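Local coordinates for UDP-glucose 4-epimerase (Brucella ovis, PDB 4WOK), which probably interconverts UDP-glucose and UDP-galactose by inverting the sugar at C4, with a tightly held NAD serving as the redox cofactor, at residues G18-I23 with V40-S45; V122-S127 with R153-A158. The protein carries 2 engineered substitutions. All coordinates share one frame; numbering follows the deposited sequence.

Interaction 1. Residues G18-I23 with V40-S45; sequences GGAGFI and VYDNLS. With NAD (nicotinamide-adenine-dinucleotide), chain B.
The first beta-alpha-beta unit of a Rossmann fold is joined here at its NAD-binding end, where the glycine-rich turn 18-23 meets the end of strand 37-42 and the carboxylate of Asp42. Gly19 and Gly21 fit the first two glycines of a GxGxxG-type pattern, and the chain runs as a type I beta turn from Gly18 to Gly21, the N-cap of helix 22-33. One backbone bond, Gly18 N to Tyr41 O at 2.8 Å, ties the turn to the strand. Asp42 supplies the other hydrogen bond across the contact. With CG anti to the backbone N (chi1 -161°), its OD2 accepts from Ala20 N at 2.9 Å, the donor standing 44° out of the carboxylate plane. The same oxygen takes the ribose hydroxyl O3B of NAD at 2.6 Å, while OD1 takes O2B of NAD at 2.7 Å. OD1 also receives Leu44 N on its anti lone pair, closing an Asx turn that helps fix the rotation of the carboxylate. This two-pronged grip on the adenosine ribose by an acid at the end of the second strand is the classical mark of NAD-binding Rossmann domains. The apolar part of the contact is Val40 CG1, packed directly on the glycine backbone 3.5 Å from Gly19 C, and Leu44 CD2, 3.7 Å from Ala20 CB. NAD lies close to the main chain, its O4B 3.4 Å from Gly18 CA and its O3B 3.0 Å from Gly21 N. At the helix start the amides turn to the diphosphate: Ile23 N donates to O1N of NAD, and Phe22 N to O2A almost straight, at 174°.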
loop_
_atom_site.group_PDB
_atom_site.type_symbol
_atom_site.label_atom_id
_atom_site.label_comp_id
_atom_site.label_asym_id
_atom_site.label_seq_id
_atom_site.Cartn_x
_atom_site.Cartn_y
_atom_site.Cartn_z
ATOM N N GLY A 18 -0.831 -7.702 9.083
ATOM C CA GLY A 18 -0.363 -7.806 7.705
ATOM C C GLY A 18 1.124 -7.479 7.606
ATOM O O GLY A 18 1.652 -7.216 6.521
ATOM N N GLY A 19 1.810 -7.514 8.746
ATOM C CA GLY A 19 3.218 -7.136 8.829
ATOM C C GLY A 19 4.247 -8.090 8.237
ATOM O O GLY A 19 5.454 -7.805 8.257
ATOM N N ALA A 20 3.794 -9.218 7.699
ATOM C CA ALA A 20 4.698 -10.145 7.005
ATOM C C ALA A 20 4.727 -9.881 5.495
ATOM O O ALA A 20 5.485 -10.520 4.744
ATOM C CB ALA A 20 4.277 -11.596 7.284
ATOM N N GLY A 21 3.891 -8.950 5.048
ATOM C CA GLY A 21 3.795 -8.634 3.628
ATOM C C GLY A 21 4.786 -7.560 3.197
ATOM O O GLY A 21 5.670 -7.173 3.952
ATOM N N PHE A 22 4.625 -7.080 1.974
ATOM C CA PHE A 22 5.548 -6.118 1.370
ATOM C C PHE A 22 5.609 -4.791 2.156
ATOM O O PHE A 22 6.637 -4.446 2.761
ATOM C CB PHE A 22 5.122 -5.895 -0.087
ATOM C CG PHE A 22 5.904 -4.827 -0.821
ATOM C CD1 PHE A 22 7.289 -4.749 -0.718
ATOM C CD2 PHE A 22 5.244 -3.931 -1.654
ATOM C CE1 PHE A 22 8.003 -3.760 -1.408
ATOM C CE2 PHE A 22 5.943 -2.956 -2.344
ATOM C CZ PHE A 22 7.324 -2.870 -2.228
ATOM N N ILE A 23 4.518 -4.041 2.177
ATOM C CA ILE A 23 4.551 -2.740 2.850
ATOM C C ILE A 23 4.641 -2.886 4.384
ATOM O O ILE A 23 5.299 -2.079 5.054
ATOM C CB ILE A 23 3.308 -1.910 2.464
ATOM C CG1 ILE A 23 3.214 -1.808 0.936
ATOM C CG2 ILE A 23 3.372 -0.531 3.052
ATOM C CD1 ILE A 23 1.894 -1.210 0.451
ATOM N N VAL A 40 4.139 -8.440 14.778
ATOM C CA VAL A 40 3.432 -8.733 13.522
ATOM C C VAL A 40 2.348 -9.773 13.755
ATOM O O VAL A 40 2.585 -10.796 14.402
ATOM C CB VAL A 40 4.413 -9.212 12.415
ATOM C CG1 VAL A 40 3.647 -9.824 11.197
ATOM C CG2 VAL A 40 5.286 -8.068 11.948
ATOM N N TYR A 41 1.149 -9.487 13.237
ATOM C CA TYR A 41 0.019 -10.410 13.272
ATOM C C TYR A 41 -0.354 -10.644 11.811
ATOM O O TYR A 41 -0.689 -9.703 11.104
ATOM C CB TYR A 41 -1.151 -9.825 14.073
ATOM C CG TYR A 41 -2.323 -10.785 14.262
ATOM C CD1 TYR A 41 -3.307 -10.911 13.294
ATOM C CD2 TYR A 41 -2.434 -11.555 15.419
ATOM C CE1 TYR A 41 -4.387 -11.813 13.461
ATOM C CE2 TYR A 41 -3.501 -12.428 15.609
ATOM C CZ TYR A 41 -4.476 -12.553 14.631
ATOM O OH TYR A 41 -5.530 -13.434 14.812
ATOM N N ASP A 42 -0.256 -11.884 11.345
ATOM C CA ASP A 42 -0.327 -12.131 9.893
ATOM C C ASP A 42 -0.679 -13.579 9.657
ATOM O O ASP A 42 -0.206 -14.450 10.396
ATOM C CB ASP A 42 1.022 -11.800 9.237
ATOM C CG ASP A 42 0.914 -11.581 7.740
ATOM O OD1 ASP A 42 0.526 -12.530 7.019
ATOM O OD2 ASP A 42 1.218 -10.460 7.283
ATOM N N ASN A 43 -1.506 -13.867 8.650
ATOM C CA ASN A 43 -1.903 -15.255 8.451
ATOM C C ASN A 43 -1.038 -15.980 7.420
ATOM O O ASN A 43 -1.285 -17.154 7.113
ATOM C CB ASN A 43 -3.399 -15.351 8.073
ATOM C CG ASN A 43 -3.729 -14.763 6.697
ATOM O OD1 ASN A 43 -2.869 -14.253 5.978
ATOM N ND2 ASN A 43 -5.006 -14.848 6.331
ATOM N N LEU A 44 -0.044 -15.261 6.895
ATOM C CA LEU A 44 0.911 -15.738 5.867
ATOM C C LEU A 44 0.269 -16.198 4.560
ATOM O O LEU A 44 0.897 -16.927 3.776
ATOM C CB LEU A 44 1.780 -16.870 6.417
ATOM C CG LEU A 44 2.523 -16.510 7.712
ATOM C CD1 LEU A 44 3.379 -17.683 8.179
ATOM C CD2 LEU A 44 3.393 -15.226 7.539
ATOM N N SER A 45 -0.953 -15.740 4.298
ATOM C CA SER A 45 -1.632 -16.081 3.046
ATOM C C SER A 45 -0.886 -15.548 1.814
ATOM O O SER A 45 -0.781 -16.240 0.797
ATOM C CB SER A 45 -3.067 -15.543 3.051
ATOM O OG SER A 45 -3.087 -14.147 3.342
HETATM P PA NAD B . 0.876 -7.997 0.731
HETATM O O1A NAD B . -0.132 -9.054 0.319
HETATM O O2A NAD B . 2.359 -8.137 0.557
HETATM O O5B NAD B . 0.681 -7.875 2.449
HETATM C C5B NAD B . -0.605 -8.299 2.847
HETATM C C4B NAD B . -0.372 -8.997 4.213
HETATM O O4B NAD B . -1.623 -9.221 4.877
HETATM C C3B NAD B . 0.233 -10.353 3.831
HETATM O O3B NAD B . 1.345 -10.567 4.664
HETATM C C2B NAD B . -0.926 -11.335 4.137
HETATM O O2B NAD B . -0.441 -12.553 4.544
HETATM C C1B NAD B . -1.641 -10.591 5.323
HETATM N N9A NAD B . -3.078 -10.919 5.401
HETATM C C8A NAD B . -4.052 -10.894 4.378
HETATM N N7A NAD B . -5.270 -11.221 4.822
HETATM C C5A NAD B . -5.079 -11.474 6.187
HETATM C C6A NAD B . -5.974 -11.871 7.203
HETATM N N6A NAD B . -7.302 -12.088 6.916
HETATM N N1A NAD B . -5.521 -12.039 8.468
HETATM C C2A NAD B . -4.186 -11.821 8.702
HETATM N N3A NAD B . -3.211 -11.449 7.824
HETATM C C4A NAD B . -3.720 -11.279 6.565
HETATM O O3 NAD B . 0.146 -6.708 0.107
HETATM P PN NAD B . 0.882 -5.282 0.304
HETATM O O1N NAD B . 1.961 -5.146 1.339
HETATM O O2N NAD B . 0.925 -4.721 -1.074
HETATM O O5D NAD B . -0.332 -4.157 0.801
HETATM C C5D NAD B . -0.859 -4.454 1.998
HETATM C C4D NAD B . -1.806 -3.298 2.322
HETATM O O4D NAD B . -1.471 -2.142 1.451
HETATM C C3D NAD B . -3.247 -3.697 1.945
HETATM O O3D NAD B . -4.070 -3.026 2.844
HETATM C C2D NAD B . -3.367 -3.096 0.540
HETATM O O2D NAD B . -4.645 -2.765 0.166
HETATM C C1D NAD B . -2.656 -1.755 0.835
HETATM N N1N NAD B . -2.321 -1.075 -0.516
HETATM C C2N NAD B . -1.284 -1.621 -1.269
HETATM C C3N NAD B . -0.964 -1.011 -2.510
HETATM C C7N NAD B . 0.154 -1.592 -3.335
HETATM O O7N NAD B . 0.479 -1.065 -4.403
HETATM N N7N NAD B . 0.800 -2.721 -2.870
HETATM C C4N NAD B . -1.697 0.097 -2.939
HETATM C C5N NAD B . -2.732 0.615 -2.161
HETATM C C6N NAD B . -3.046 0.013 -0.934
#

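Interaction 2. Residues V122-S127 with R153-A158; sequences VIFSSS and RTKLIA. With NAD (nicotinamide-adenine-dinucleotide), chain B.
Lys155 sets off with CG anti to its carbonyl carbon, bends at chi2 (-65°) and then runs extended to NZ, while Phe124 holds CG anti to the backbone N (chi1 178°), which swings its ring out toward the helix. Lys155 NZ thereby reaches the carbonyl of Ser125, donating to Ser125 O at 3.1 Å from nearly straight beyond the oxygen. The ammonium also serves the nicotinamide ribose, giving a bond to O3D of NAD at 2.9 Å and a weak one to O2D. Tyr151, one turn before Lys155 on helix 150-169, bonds to NAD through its OH, and the pair fits the YxxxK signature of short-chain dehydrogenase-like epimerases; in relatives this tyrosine is the catalytic base. Helix segment 153-158 runs nearly antiparallel to segment 122-125 of a Rossmann-sheet strand, their axes 10.3 Å apart and at 165°. Phe124 packs between them: its CZ meets Ala158 CB at 3.4 Å and, obliquely, Lys155 CD at 4.0 Å. Ser126 OG is hydrogen-bonded to Glu159 OE2, and Ser126 O lies 3.1 Å from C6N of the nicotinamide ring of NAD.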
loop_
_atom_site.group_PDB
_atom_site.type_symbol
_atom_site.label_atom_id
_atom_site.label_comp_id
_atom_site.label_asym_id
_atom_site.label_seq_id
_atom_site.Cartn_x
_atom_site.Cartn_y
_atom_site.Cartn_z
ATOM N N VAL A 122 -5.717 3.436 15.373
ATOM C CA VAL A 122 -5.682 2.591 14.168
ATOM C C VAL A 122 -5.206 3.348 12.940
ATOM O O VAL A 122 -5.775 4.369 12.558
ATOM C CB VAL A 122 -7.063 1.973 13.876
ATOM C CG1 VAL A 122 -7.044 1.180 12.557
ATOM C CG2 VAL A 122 -7.479 1.077 15.043
ATOM N N ILE A 123 -4.140 2.840 12.332
ATOM C CA ILE A 123 -3.629 3.413 11.100
ATOM C C ILE A 123 -4.017 2.459 9.976
ATOM O O ILE A 123 -3.535 1.337 9.931
ATOM C CB ILE A 123 -2.105 3.604 11.136
ATOM C CG1 ILE A 123 -1.666 4.342 12.416
ATOM C CG2 ILE A 123 -1.621 4.286 9.852
ATOM C CD1 ILE A 123 -2.306 5.671 12.586
ATOM N N PHE A 124 -4.891 2.911 9.087
ATOM C CA PHE A 124 -5.507 2.056 8.067
ATOM C C PHE A 124 -4.896 2.296 6.694
ATOM O O PHE A 124 -4.901 3.418 6.194
ATOM C CB PHE A 124 -7.012 2.302 7.993
ATOM C CG PHE A 124 -7.698 1.478 6.930
ATOM C CD1 PHE A 124 -7.726 0.093 7.019
ATOM C CD2 PHE A 124 -8.278 2.083 5.828
ATOM C CE1 PHE A 124 -8.348 -0.684 6.016
ATOM C CE2 PHE A 124 -8.900 1.319 4.817
ATOM C CZ PHE A 124 -8.935 -0.063 4.921
ATOM N N SER A 125 -4.364 1.243 6.080
ATOM C CA SER A 125 -3.792 1.378 4.749
ATOM C C SER A 125 -4.920 1.263 3.740
ATOM O O SER A 125 -5.456 0.187 3.509
ATOM C CB SER A 125 -2.707 0.316 4.494
ATOM O OG SER A 125 -1.513 0.921 3.987
ATOM N N SER A 126 -5.292 2.392 3.156
ATOM C CA SER A 126 -6.401 2.441 2.225
ATOM C C SER A 126 -5.852 2.520 0.811
ATOM O O SER A 126 -4.711 2.139 0.574
ATOM C CB SER A 126 -7.307 3.634 2.539
ATOM O OG SER A 126 -8.520 3.562 1.807
ATOM N N SER A 127 -6.645 3.035 -0.121
ATOM C CA SER A 127 -6.247 3.081 -1.530
ATOM C C SER A 127 -6.883 4.255 -2.227
ATOM O O SER A 127 -8.000 4.635 -1.896
ATOM C CB SER A 127 -6.652 1.788 -2.252
ATOM O OG SER A 127 -6.405 1.909 -3.647
ATOM N N ARG A 153 -14.361 -0.526 -3.684
ATOM C CA ARG A 153 -15.587 -0.517 -2.894
ATOM C C ARG A 153 -15.321 -0.922 -1.449
ATOM O O ARG A 153 -15.770 -0.284 -0.502
ATOM C CB ARG A 153 -16.606 -1.472 -3.518
ATOM C CG ARG A 153 -18.032 -1.315 -3.026
ATOM C CD ARG A 153 -18.850 -0.488 -4.014
ATOM N NE ARG A 153 -19.121 0.842 -3.488
ATOM C CZ ARG A 153 -19.418 1.901 -4.230
ATOM N NH1 ARG A 153 -19.645 3.066 -3.636
ATOM N NH2 ARG A 153 -19.481 1.797 -5.557
ATOM N N THR A 154 -14.578 -2.013 -1.273
ATOM C CA THR A 154 -14.396 -2.535 0.073
ATOM C C THR A 154 -13.435 -1.665 0.891
ATOM O O THR A 154 -13.583 -1.565 2.107
ATOM C CB THR A 154 -13.896 -4.000 0.057
ATOM O OG1 THR A 154 -12.643 -4.084 -0.627
ATOM C CG2 THR A 154 -14.917 -4.905 -0.620
ATOM N N LYS A 155 -12.466 -1.026 0.237
ATOM C CA LYS A 155 -11.593 -0.070 0.949
ATOM C C LYS A 155 -12.392 1.151 1.428
ATOM O O LYS A 155 -12.169 1.664 2.517
ATOM C CB LYS A 155 -10.430 0.388 0.046
ATOM C CG LYS A 155 -9.396 -0.703 -0.224
ATOM C CD LYS A 155 -8.698 -1.086 1.085
ATOM C CE LYS A 155 -7.584 -2.116 0.883
ATOM N NZ LYS A 155 -6.846 -2.315 2.194
ATOM N N LEU A 156 -13.312 1.623 0.594
ATOM C CA LEU A 156 -14.183 2.735 0.966
ATOM C C LEU A 156 -15.087 2.370 2.149
ATOM O O LEU A 156 -15.292 3.174 3.063
ATOM C CB LEU A 156 -15.035 3.154 -0.232
ATOM C CG LEU A 156 -15.985 4.334 -0.014
ATOM C CD1 LEU A 156 -15.191 5.556 0.426
ATOM C CD2 LEU A 156 -16.765 4.634 -1.292
ATOM N N ILE A 157 -15.634 1.161 2.118
ATOM C CA ILE A 157 -16.490 0.685 3.211
ATOM C C ILE A 157 -15.701 0.673 4.516
ATOM O O ILE A 157 -16.198 1.121 5.544
ATOM C CB ILE A 157 -17.052 -0.725 2.924
ATOM C CG1 ILE A 157 -18.040 -0.680 1.756
ATOM C CG2 ILE A 157 -17.696 -1.322 4.189
ATOM C CD1 ILE A 157 -18.385 -2.064 1.206
ATOM N N ALA A 158 -14.461 0.193 4.472
ATOM C CA ALA A 158 -13.623 0.226 5.670
ATOM C C ALA A 158 -13.384 1.656 6.166
ATOM O O ALA A 158 -13.373 1.901 7.368
ATOM C CB ALA A 158 -12.296 -0.464 5.416
HETATM P PA NAD B . 0.876 -7.997 0.731
HETATM O O1A NAD B . -0.132 -9.054 0.319
HETATM O O2A NAD B . 2.359 -8.137 0.557
HETATM O O5B NAD B . 0.681 -7.875 2.449
HETATM C C5B NAD B . -0.605 -8.299 2.847
HETATM C C4B NAD B . -0.372 -8.997 4.213
HETATM O O4B NAD B . -1.623 -9.221 4.877
HETATM C C3B NAD B . 0.233 -10.353 3.831
HETATM O O3B NAD B . 1.345 -10.567 4.664
HETATM C C2B NAD B . -0.926 -11.335 4.137
HETATM O O2B NAD B . -0.441 -12.553 4.544
HETATM C C1B NAD B . -1.641 -10.591 5.323
HETATM N N9A NAD B . -3.078 -10.919 5.401
HETATM C C8A NAD B . -4.052 -10.894 4.378
HETATM N N7A NAD B . -5.270 -11.221 4.822
HETATM C C5A NAD B . -5.079 -11.474 6.187
HETATM C C6A NAD B . -5.974 -11.871 7.203
HETATM N N6A NAD B . -7.302 -12.088 6.916
HETATM N N1A NAD B . -5.521 -12.039 8.468
HETATM C C2A NAD B . -4.186 -11.821 8.702
HETATM N N3A NAD B . -3.211 -11.449 7.824
HETATM C C4A NAD B . -3.720 -11.279 6.565
HETATM O O3 NAD B . 0.146 -6.708 0.107
HETATM P PN NAD B . 0.882 -5.282 0.304
HETATM O O1N NAD B . 1.961 -5.146 1.339
HETATM O O2N NAD B . 0.925 -4.721 -1.074
HETATM O O5D NAD B . -0.332 -4.157 0.801
HETATM C C5D NAD B . -0.859 -4.454 1.998
HETATM C C4D NAD B . -1.806 -3.298 2.322
HETATM O O4D NAD B . -1.471 -2.142 1.451
HETATM C C3D NAD B . -3.247 -3.697 1.945
HETATM O O3D NAD B . -4.070 -3.026 2.844
HETATM C C2D NAD B . -3.367 -3.096 0.540
HETATM O O2D NAD B . -4.645 -2.765 0.166
HETATM C C1D NAD B . -2.656 -1.755 0.835
HETATM N N1N NAD B . -2.321 -1.075 -0.516
HETATM C C2N NAD B . -1.284 -1.621 -1.269
HETATM C C3N NAD B . -0.964 -1.011 -2.510
HETATM C C7N NAD B . 0.154 -1.592 -3.335
HETATM O O7N NAD B . 0.479 -1.065 -4.403
HETATM N N7N NAD B . 0.800 -2.721 -2.870
HETATM C C4N NAD B . -1.697 0.097 -2.939
HETATM C C5N NAD B . -2.732 0.615 -2.161
HETATM C C6N NAD B . -3.046 0.013 -0.934
#

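Interactions 1 and 2 illustrate how one parallel sheet can hold a dinucleotide at two places. They lie about 17 Å apart between centres and about 5 Å between nearest atoms; they do not touch, and NAD contacts both. Residues 18-23 and 40-45 hold the adenosine ribose and the diphosphate; residues 122-127 and 153-158 take over at the nicotinamide ribose and ring, where the redox chemistry is expected. Each contact uses one charged side chain on a ribose diol, an acid in interaction 1 and a lysine in interaction 2. Tyr178 and Phe83 lie between them, each touching Ile23 of the first contact and Ser125 of the second.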